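Side-chain contacts in poly-gamma-glutamate hydrolase (Bacillus phage phiNIT1, PDB 3A9L), which hydrolyses the gamma-glutamyl linkages of bacterial poly-gamma-glutamate as a zinc peptidase: residues A[49-54]-A[194-199]; A[12-17]-A[64-69]. All coordinates share one frame; numbering follows the deposited sequence.

Interaction 1: A[49-54]-A[194-199]; sequences TELIYR and DYAEAI
Leu51 of helix 48-59 reaches across to helix 190-209 and sets its two methyl groups against Ala196 and Tyr195. Its CB points at the partner helix, and with CG anti to the backbone N (chi1 172°) the fork is carried toward helix 190-209. From CG one branch, CD1, settles on the alanine, 3.6 Å from Ala196 CB and 3.8 Å from Ala196 CA, and also borders the tyrosine ring, with Leu51 CD1 3.9 Å from Tyr195 CD1. The other branch, CD2, meets the CD1-CE1 bond of the Tyr195 ring obliquely, with Leu51 CD2 lying 3.8 Å from Tyr195 CE1, and the two side chains cross at about a right angle. One turn further along the same helix, Arg54 adds its aliphatic stem: Arg54 CG lies 3.4 Å from Ala196 CB, so the one methyl touches both leucine and arginine. A bend at chi2 (64°) turns the rest of the arginine chain aside from that methyl. No hydrogen bond joins the segments; the interface is apolar. The Tyr195 hydroxyl is satisfied by a hydrogen bond to Thr113 OG1, while its ring meets Phe174 edge-to-face. Leu51 and Tyr195 both also rest on Ile166 of strand 162-167. The axes of segments 49-54 and 194-199 pass 9.5 Å apart at a signed crossing angle of -51°, with Arg54 and Ala196 as the nearest CA pair, an approach probably eased by the small side chain of alanine. The side chain of Leu51 is about 12 Å from the bound zinc ion. This is helix-helix packing over the sheet of an open alpha/beta fold.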
ATOM      1  N   THR A  49      -9.748  -8.937   4.438  1.00 19.85           N
ATOM      2  CA  THR A  49      -8.309  -8.655   4.429  1.00 19.61           C
ATOM      3  C   THR A  49      -7.488  -9.896   4.145  1.00 20.18           C
ATOM      4  O   THR A  49      -6.618  -9.871   3.280  1.00 20.70           O
ATOM      5  CB  THR A  49      -7.841  -8.065   5.783  1.00 19.14           C
ATOM      6  OG1 THR A  49      -8.359  -6.749   5.926  1.00 18.24           O
ATOM      7  CG2 THR A  49      -6.310  -8.001   5.868  1.00 18.68           C
ATOM      8  N   GLU A  50      -7.802 -10.991   4.849  1.00 21.55           N
ATOM      9  CA  GLU A  50      -6.953 -12.208   4.839  1.00 20.56           C
ATOM     10  C   GLU A  50      -7.153 -12.962   3.537  1.00 20.60           C
ATOM     11  O   GLU A  50      -6.211 -13.522   2.976  1.00 18.95           O
ATOM     12  CB  GLU A  50      -7.270 -13.111   6.041  1.00 21.34           C
ATOM     13  CG  GLU A  50      -6.889 -12.486   7.427  1.00 21.71           C
ATOM     14  CD  GLU A  50      -7.845 -11.423   7.971  1.00 22.37           C
ATOM     15  OE1 GLU A  50      -9.053 -11.436   7.668  1.00 22.81           O
ATOM     16  OE2 GLU A  50      -7.369 -10.544   8.743  1.00 25.23           O
ATOM     17  N   LEU A  51      -8.395 -12.976   3.063  1.00 19.65           N
ATOM     18  CA  LEU A  51      -8.662 -13.614   1.786  1.00 20.54           C
ATOM     19  C   LEU A  51      -8.013 -12.832   0.673  1.00 19.65           C
ATOM     20  O   LEU A  51      -7.504 -13.423  -0.244  1.00 21.31           O
ATOM     21  CB  LEU A  51     -10.164 -13.814   1.545  1.00 19.43           C
ATOM     22  CG  LEU A  51     -10.566 -14.315   0.151  1.00 18.68           C
ATOM     23  CD1 LEU A  51     -10.018 -15.747  -0.121  1.00 23.01           C
ATOM     24  CD2 LEU A  51     -12.053 -14.227  -0.055  1.00 14.18           C
ATOM     25  N   ILE A  52      -8.037 -11.502   0.740  1.00 20.25           N
ATOM     26  CA  ILE A  52      -7.406 -10.715  -0.327  1.00 19.62           C
ATOM     27  C   ILE A  52      -5.886 -10.931  -0.333  1.00 20.53           C
ATOM     28  O   ILE A  52      -5.272 -11.032  -1.402  1.00 20.68           O
ATOM     29  CB  ILE A  52      -7.775  -9.247  -0.248  1.00 19.05           C
ATOM     30  CG1 ILE A  52      -9.159  -9.052  -0.884  1.00 17.85           C
ATOM     31  CG2 ILE A  52      -6.708  -8.377  -0.925  1.00 20.00           C
ATOM     32  CD1 ILE A  52      -9.882  -7.852  -0.411  1.00 18.79           C
ATOM     33  N   TYR A  53      -5.298 -11.008   0.856  1.00 21.25           N
ATOM     34  CA  TYR A  53      -3.848 -11.255   0.987  1.00 23.28           C
ATOM     35  C   TYR A  53      -3.425 -12.525   0.273  1.00 22.68           C
ATOM     36  O   TYR A  53      -2.447 -12.524  -0.480  1.00 23.01           O
ATOM     37  CB  TYR A  53      -3.464 -11.365   2.451  1.00 23.92           C
ATOM     38  CG  TYR A  53      -3.148 -10.046   3.097  1.00 27.51           C
ATOM     39  CD1 TYR A  53      -3.925  -8.918   2.852  1.00 32.63           C
ATOM     40  CD2 TYR A  53      -2.085  -9.933   3.957  1.00 31.16           C
ATOM     41  CE1 TYR A  53      -3.629  -7.716   3.443  1.00 32.42           C
ATOM     42  CE2 TYR A  53      -1.782  -8.739   4.560  1.00 34.33           C
ATOM     43  CZ  TYR A  53      -2.553  -7.633   4.296  1.00 32.92           C
ATOM     44  OH  TYR A  53      -2.230  -6.451   4.902  1.00 32.73           O
ATOM     45  N   ARG A  54      -4.165 -13.600   0.533  1.00 22.11           N
ATOM     46  CA  ARG A  54      -3.919 -14.916  -0.029  1.00 21.25           C
ATOM     47  C   ARG A  54      -4.161 -14.923  -1.552  1.00 21.10           C
ATOM     48  O   ARG A  54      -3.378 -15.516  -2.314  1.00 20.31           O
ATOM     49  CB  ARG A  54      -4.825 -15.951   0.682  1.00 22.86           C
ATOM     50  CG  ARG A  54      -4.567 -17.453   0.350  1.00 23.93           C
ATOM     51  CD  ARG A  54      -3.158 -17.884   0.813  1.00 27.32           C
ATOM     52  NE  ARG A  54      -2.843 -19.228   0.355  1.00 27.71           N
ATOM     53  CZ  ARG A  54      -1.607 -19.676   0.161  1.00 30.18           C
ATOM     54  NH1 ARG A  54      -0.565 -18.877   0.388  1.00 27.16           N
ATOM     55  NH2 ARG A  54      -1.414 -20.920  -0.261  1.00 27.98           N
ATOM     56  N   ASP A 194      -8.676 -23.368  -0.113  1.00 22.67           N
ATOM     57  CA  ASP A 194      -9.473 -23.751  -1.292  1.00 22.48           C
ATOM     58  C   ASP A 194     -10.247 -22.569  -1.913  1.00 22.02           C
ATOM     59  O   ASP A 194     -10.376 -22.451  -3.152  1.00 21.35           O
ATOM     60  CB  ASP A 194     -10.432 -24.882  -0.912  1.00 23.28           C
ATOM     61  CG  ASP A 194      -9.715 -26.196  -0.575  1.00 24.19           C
ATOM     62  OD1 ASP A 194      -8.549 -26.373  -0.952  1.00 27.42           O
ATOM     63  OD2 ASP A 194     -10.341 -27.087   0.043  1.00 27.13           O
ATOM     64  N   TYR A 195     -10.785 -21.700  -1.059  1.00 22.02           N
ATOM     65  CA  TYR A 195     -11.558 -20.553  -1.534  1.00 21.07           C
ATOM     66  C   TYR A 195     -10.594 -19.677  -2.337  1.00 20.65           C
ATOM     67  O   TYR A 195     -10.815 -19.418  -3.524  1.00 19.99           O
ATOM     68  CB  TYR A 195     -12.176 -19.795  -0.345  1.00 21.33           C
ATOM     69  CG  TYR A 195     -13.364 -18.904  -0.684  1.00 20.31           C
ATOM     70  CD1 TYR A 195     -13.183 -17.695  -1.360  1.00 21.58           C
ATOM     71  CD2 TYR A 195     -14.641 -19.254  -0.299  1.00 20.61           C
ATOM     72  CE1 TYR A 195     -14.243 -16.881  -1.671  1.00 23.41           C
ATOM     73  CE2 TYR A 195     -15.729 -18.428  -0.597  1.00 21.81           C
ATOM     74  CZ  TYR A 195     -15.517 -17.246  -1.281  1.00 22.61           C
ATOM     75  OH  TYR A 195     -16.561 -16.408  -1.583  1.00 23.39           O
ATOM     76  N   ALA A 196      -9.490 -19.280  -1.709  1.00 20.37           N
ATOM     77  CA  ALA A 196      -8.539 -18.427  -2.366  1.00 20.31           C
ATOM     78  C   ALA A 196      -7.963 -19.035  -3.678  1.00 20.31           C
ATOM     79  O   ALA A 196      -7.824 -18.323  -4.682  1.00 20.59           O
ATOM     80  CB  ALA A 196      -7.456 -17.992  -1.399  1.00 21.39           C
ATOM     81  N   GLU A 197      -7.723 -20.349  -3.698  1.00 21.47           N
ATOM     82  CA  GLU A 197      -7.258 -21.067  -4.904  1.00 21.66           C
ATOM     83  C   GLU A 197      -8.316 -21.060  -6.009  1.00 21.72           C
ATOM     84  O   GLU A 197      -7.999 -20.888  -7.183  1.00 19.89           O
ATOM     85  CB  GLU A 197      -6.868 -22.501  -4.561  1.00 21.53           C
ATOM     86  CG  GLU A 197      -6.670 -23.441  -5.783  1.00 25.35           C
ATOM     87  CD  GLU A 197      -5.334 -23.212  -6.520  1.00 26.37           C
ATOM     88  OE1 GLU A 197      -4.464 -22.487  -5.994  1.00 25.59           O
ATOM     89  OE2 GLU A 197      -5.166 -23.726  -7.643  1.00 27.62           O
ATOM     90  N   ALA A 198      -9.577 -21.238  -5.624  1.00 21.55           N
ATOM     91  CA  ALA A 198     -10.687 -21.111  -6.589  1.00 22.49           C
ATOM     92  C   ALA A 198     -10.662 -19.790  -7.355  1.00 22.72           C
ATOM     93  O   ALA A 198     -10.890 -19.764  -8.545  1.00 23.30           O
ATOM     94  CB  ALA A 198     -12.022 -21.292  -5.901  1.00 21.50           C
ATOM     95  N   ILE A 199     -10.375 -18.701  -6.660  1.00 23.31           N
ATOM     96  CA  ILE A 199     -10.321 -17.391  -7.272  1.00 23.50           C
ATOM     97  C   ILE A 199      -9.132 -17.309  -8.243  1.00 23.48           C
ATOM     98  O   ILE A 199      -9.251 -16.781  -9.374  1.00 20.97           O
ATOM     99  CB  ILE A 199     -10.218 -16.293  -6.189  1.00 24.53           C
ATOM    100  CG1 ILE A 199     -11.316 -16.473  -5.116  1.00 25.46           C
ATOM    101  CG2 ILE A 199     -10.209 -14.905  -6.840  1.00 24.53           C
ATOM    102  CD1 ILE A 199     -12.729 -16.663  -5.656  1.00 31.09           C
TER

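Interaction 2: A[12-17]-A[64-69]; sequences ALENAE and YLFQGL
Phe66 of strand 62-68 meets Leu13 of helix 10-16 with the edge of its ring. Leu13 CD2 lies in the ring plane, 3.7 Å from Phe66 CZ, while the second methyl, Leu13 CD1, stands 4.1 Å from both CZ and CE1 of Phe66. The two side chains extend from opposite directions, each with CG anti to its own backbone N (chi1 -173° for Leu13, -176° for Phe66), which lets them span backbones whose nearest CA atoms, those of Glu14 and Phe66, are 11.4 Å apart. Glu14 approaches the same ring near its plane, Glu14 OE2 being 4.3 Å from Phe66 CE2. Its other carboxylate oxygen, OE1, makes a salt bridge with Arg29 of the second subunit, so the acid next to the ring also ties the helix to the dimer partner. Farther out, Tyr7 packs on Leu13, and the ring of Tyr23 meets that of Phe66 with the planes about 20° apart. The side chain of Phe66 is about 6 Å from that of the zinc ligand His40. Helix 10-16 thus packs through Phe66 against the sheet face opposite to the one where Leu65 meets helix 48-59, strand 62-68 running between strand 23-29, antiparallel to it, and strand 34-42, parallel to it.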
ATOM      1  N   ALA A  12     -16.573  12.590   4.252  1.00 26.50           N
ATOM      2  CA  ALA A  12     -17.264  12.720   5.531  1.00 26.39           C
ATOM      3  C   ALA A  12     -16.669  11.802   6.599  1.00 26.40           C
ATOM      4  O   ALA A  12     -16.461  12.207   7.748  1.00 27.10           O
ATOM      5  CB  ALA A  12     -18.755  12.431   5.352  1.00 26.01           C
ATOM      6  N   LEU A  13     -16.399  10.554   6.211  1.00 26.00           N
ATOM      7  CA  LEU A  13     -15.736   9.596   7.080  1.00 25.12           C
ATOM      8  C   LEU A  13     -14.346  10.063   7.484  1.00 25.03           C
ATOM      9  O   LEU A  13     -14.021  10.097   8.664  1.00 26.49           O
ATOM     10  CB  LEU A  13     -15.646   8.215   6.398  1.00 25.34           C
ATOM     11  CG  LEU A  13     -15.115   7.063   7.267  1.00 24.31           C
ATOM     12  CD1 LEU A  13     -15.576   5.740   6.756  1.00 26.41           C
ATOM     13  CD2 LEU A  13     -13.626   7.034   7.351  1.00 23.95           C
ATOM     14  N   GLU A  14     -13.526  10.418   6.503  1.00 24.89           N
ATOM     15  CA  GLU A  14     -12.156  10.815   6.777  1.00 24.88           C
ATOM     16  C   GLU A  14     -12.088  12.090   7.632  1.00 25.67           C
ATOM     17  O   GLU A  14     -11.222  12.231   8.534  1.00 24.03           O
ATOM     18  CB  GLU A  14     -11.407  10.966   5.451  1.00 25.03           C
ATOM     19  CG  GLU A  14     -11.087   9.583   4.879  1.00 23.94           C
ATOM     20  CD  GLU A  14      -9.939   9.563   3.850  1.00 24.60           C
ATOM     21  OE1 GLU A  14      -9.240  10.582   3.699  1.00 23.82           O
ATOM     22  OE2 GLU A  14      -9.727   8.496   3.219  1.00 23.80           O
ATOM     23  N   ASN A  15     -13.028  12.993   7.358  1.00 25.67           N
ATOM     24  CA  ASN A  15     -13.148  14.256   8.076  1.00 27.44           C
ATOM     25  C   ASN A  15     -13.367  14.058   9.566  1.00 27.36           C
ATOM     26  O   ASN A  15     -12.884  14.845  10.367  1.00 28.84           O
ATOM     27  CB  ASN A  15     -14.297  15.104   7.488  1.00 26.85           C
ATOM     28  CG  ASN A  15     -13.830  16.032   6.379  1.00 28.02           C
ATOM     29  OD1 ASN A  15     -12.619  16.268   6.198  1.00 28.14           O
ATOM     30  ND2 ASN A  15     -14.783  16.560   5.615  1.00 29.37           N
ATOM     31  N   ALA A  16     -14.063  12.987   9.927  1.00 27.44           N
ATOM     32  CA  ALA A  16     -14.466  12.742  11.307  1.00 27.33           C
ATOM     33  C   ALA A  16     -13.595  11.727  12.046  1.00 27.57           C
ATOM     34  O   ALA A  16     -13.420  11.838  13.260  1.00 28.73           O
ATOM     35  CB  ALA A  16     -15.895  12.315  11.335  1.00 27.08           C
ATOM     36  N   GLU A  17     -13.074  10.729  11.324  1.00 26.63           N
ATOM     37  CA  GLU A  17     -12.345   9.618  11.944  1.00 25.66           C
ATOM     38  C   GLU A  17     -10.863   9.911  11.858  1.00 25.15           C
ATOM     39  O   GLU A  17     -10.470  10.741  11.055  1.00 25.64           O
ATOM     40  CB  GLU A  17     -12.663   8.316  11.224  1.00 25.08           C
ATOM     41  CG  GLU A  17     -14.154   7.973  11.233  1.00 24.71           C
ATOM     42  CD  GLU A  17     -14.651   7.541  12.614  1.00 20.14           C
ATOM     43  OE1 GLU A  17     -13.826   7.255  13.526  1.00 20.13           O
ATOM     44  OE2 GLU A  17     -15.878   7.449  12.765  1.00 21.43           O
ATOM     45  N   TYR A  64      -5.854  -3.528  -2.828  1.00 16.11           N
ATOM     46  CA  TYR A  64      -6.253  -2.299  -2.140  1.00 15.78           C
ATOM     47  C   TYR A  64      -7.161  -2.727  -1.029  1.00 14.61           C
ATOM     48  O   TYR A  64      -8.028  -3.560  -1.281  1.00 15.18           O
ATOM     49  CB  TYR A  64      -7.030  -1.376  -3.064  1.00 14.61           C
ATOM     50  CG  TYR A  64      -7.671  -0.220  -2.321  1.00 18.60           C
ATOM     51  CD1 TYR A  64      -8.935  -0.364  -1.723  1.00 19.20           C
ATOM     52  CD2 TYR A  64      -7.031   0.994  -2.211  1.00 15.38           C
ATOM     53  CE1 TYR A  64      -9.516   0.661  -1.060  1.00 22.03           C
ATOM     54  CE2 TYR A  64      -7.621   2.045  -1.551  1.00 15.64           C
ATOM     55  CZ  TYR A  64      -8.848   1.866  -0.974  1.00 18.00           C
ATOM     56  OH  TYR A  64      -9.437   2.877  -0.292  1.00 19.85           O
ATOM     57  N   LEU A  65      -6.978  -2.157   0.169  1.00 15.02           N
ATOM     58  CA  LEU A  65      -7.845  -2.443   1.336  1.00 15.98           C
ATOM     59  C   LEU A  65      -8.132  -1.202   2.153  1.00 16.28           C
ATOM     60  O   LEU A  65      -7.204  -0.574   2.668  1.00 17.65           O
ATOM     61  CB  LEU A  65      -7.143  -3.413   2.279  1.00 15.93           C
ATOM     62  CG  LEU A  65      -6.715  -4.785   1.854  1.00 16.25           C
ATOM     63  CD1 LEU A  65      -5.919  -5.351   2.986  1.00 19.07           C
ATOM     64  CD2 LEU A  65      -7.954  -5.661   1.559  1.00 14.40           C
ATOM     65  N   PHE A  66      -9.400  -0.842   2.290  1.00 16.75           N
ATOM     66  CA  PHE A  66      -9.793   0.208   3.249  1.00 17.10           C
ATOM     67  C   PHE A  66     -10.239  -0.538   4.472  1.00 18.10           C
ATOM     68  O   PHE A  66     -11.238  -1.263   4.416  1.00 18.04           O
ATOM     69  CB  PHE A  66     -10.933   1.096   2.697  1.00 16.15           C
ATOM     70  CG  PHE A  66     -11.305   2.243   3.599  1.00 16.45           C
ATOM     71  CD1 PHE A  66     -12.291   2.069   4.591  1.00 18.73           C
ATOM     72  CD2 PHE A  66     -10.723   3.502   3.452  1.00 16.89           C
ATOM     73  CE1 PHE A  66     -12.640   3.115   5.449  1.00 17.86           C
ATOM     74  CE2 PHE A  66     -11.076   4.548   4.302  1.00 18.87           C
ATOM     75  CZ  PHE A  66     -12.043   4.352   5.301  1.00 18.96           C
ATOM     76  N   GLN A  67      -9.461  -0.413   5.555  1.00 19.52           N
ATOM     77  CA  GLN A  67      -9.584  -1.332   6.705  1.00 20.17           C
ATOM     78  C   GLN A  67     -10.099  -0.634   7.951  1.00 20.42           C
ATOM     79  O   GLN A  67      -9.539   0.392   8.331  1.00 18.93           O
ATOM     80  CB  GLN A  67      -8.202  -1.926   7.054  1.00 21.20           C
ATOM     81  CG  GLN A  67      -7.584  -2.896   6.026  1.00 21.53           C
ATOM     82  CD  GLN A  67      -6.515  -3.792   6.657  1.00 22.48           C
ATOM     83  OE1 GLN A  67      -6.715  -4.993   6.799  1.00 24.68           O
ATOM     84  NE2 GLN A  67      -5.423  -3.201   7.103  1.00 20.99           N
ATOM     85  N   GLY A  68     -11.140  -1.201   8.586  1.00 20.28           N
ATOM     86  CA  GLY A  68     -11.496  -0.841   9.965  1.00 21.23           C
ATOM     87  C   GLY A  68     -10.526  -1.420  10.986  1.00 21.84           C
ATOM     88  O   GLY A  68     -10.114  -2.578  10.869  1.00 22.08           O
ATOM     89  N   LEU A  69     -10.170  -0.617  11.983  1.00 22.50           N
ATOM     90  CA  LEU A  69      -9.170  -0.972  13.002  1.00 23.19           C
ATOM     91  C   LEU A  69      -9.702  -0.983  14.421  1.00 23.37           C
ATOM     92  O   LEU A  69      -8.964  -1.320  15.368  1.00 23.55           O
ATOM     93  CB  LEU A  69      -7.988   0.010  12.980  1.00 23.78           C
ATOM     94  CG  LEU A  69      -7.237   0.249  11.668  1.00 24.06           C
ATOM     95  CD1 LEU A  69      -6.039   1.173  11.879  1.00 23.56           C
ATOM     96  CD2 LEU A  69      -6.789  -1.065  11.132  1.00 24.26           C
TER

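Following the chain from the N terminus, helix 10-16 comes first; interaction 2 closes its loop when strand 62-68 arrives, after strands 23-29 and 34-42 and helix 48-59. Interaction 1 starts within that loop, at residues 49-54, and closes only at helix 190-209 near the C-terminal end, so the two loops cross. Their centres are 23 Å apart, on opposite sides of the chain's centre, yet helix 48-59 and strand 62-68 are consecutive and touch directly: Thr49 OG1 and Gln67 OE1 probably form a hydrogen bond, and Ile52 packs on Leu65. Together they link the N-terminal helix, through this helix-strand pair, to the C-terminal helix.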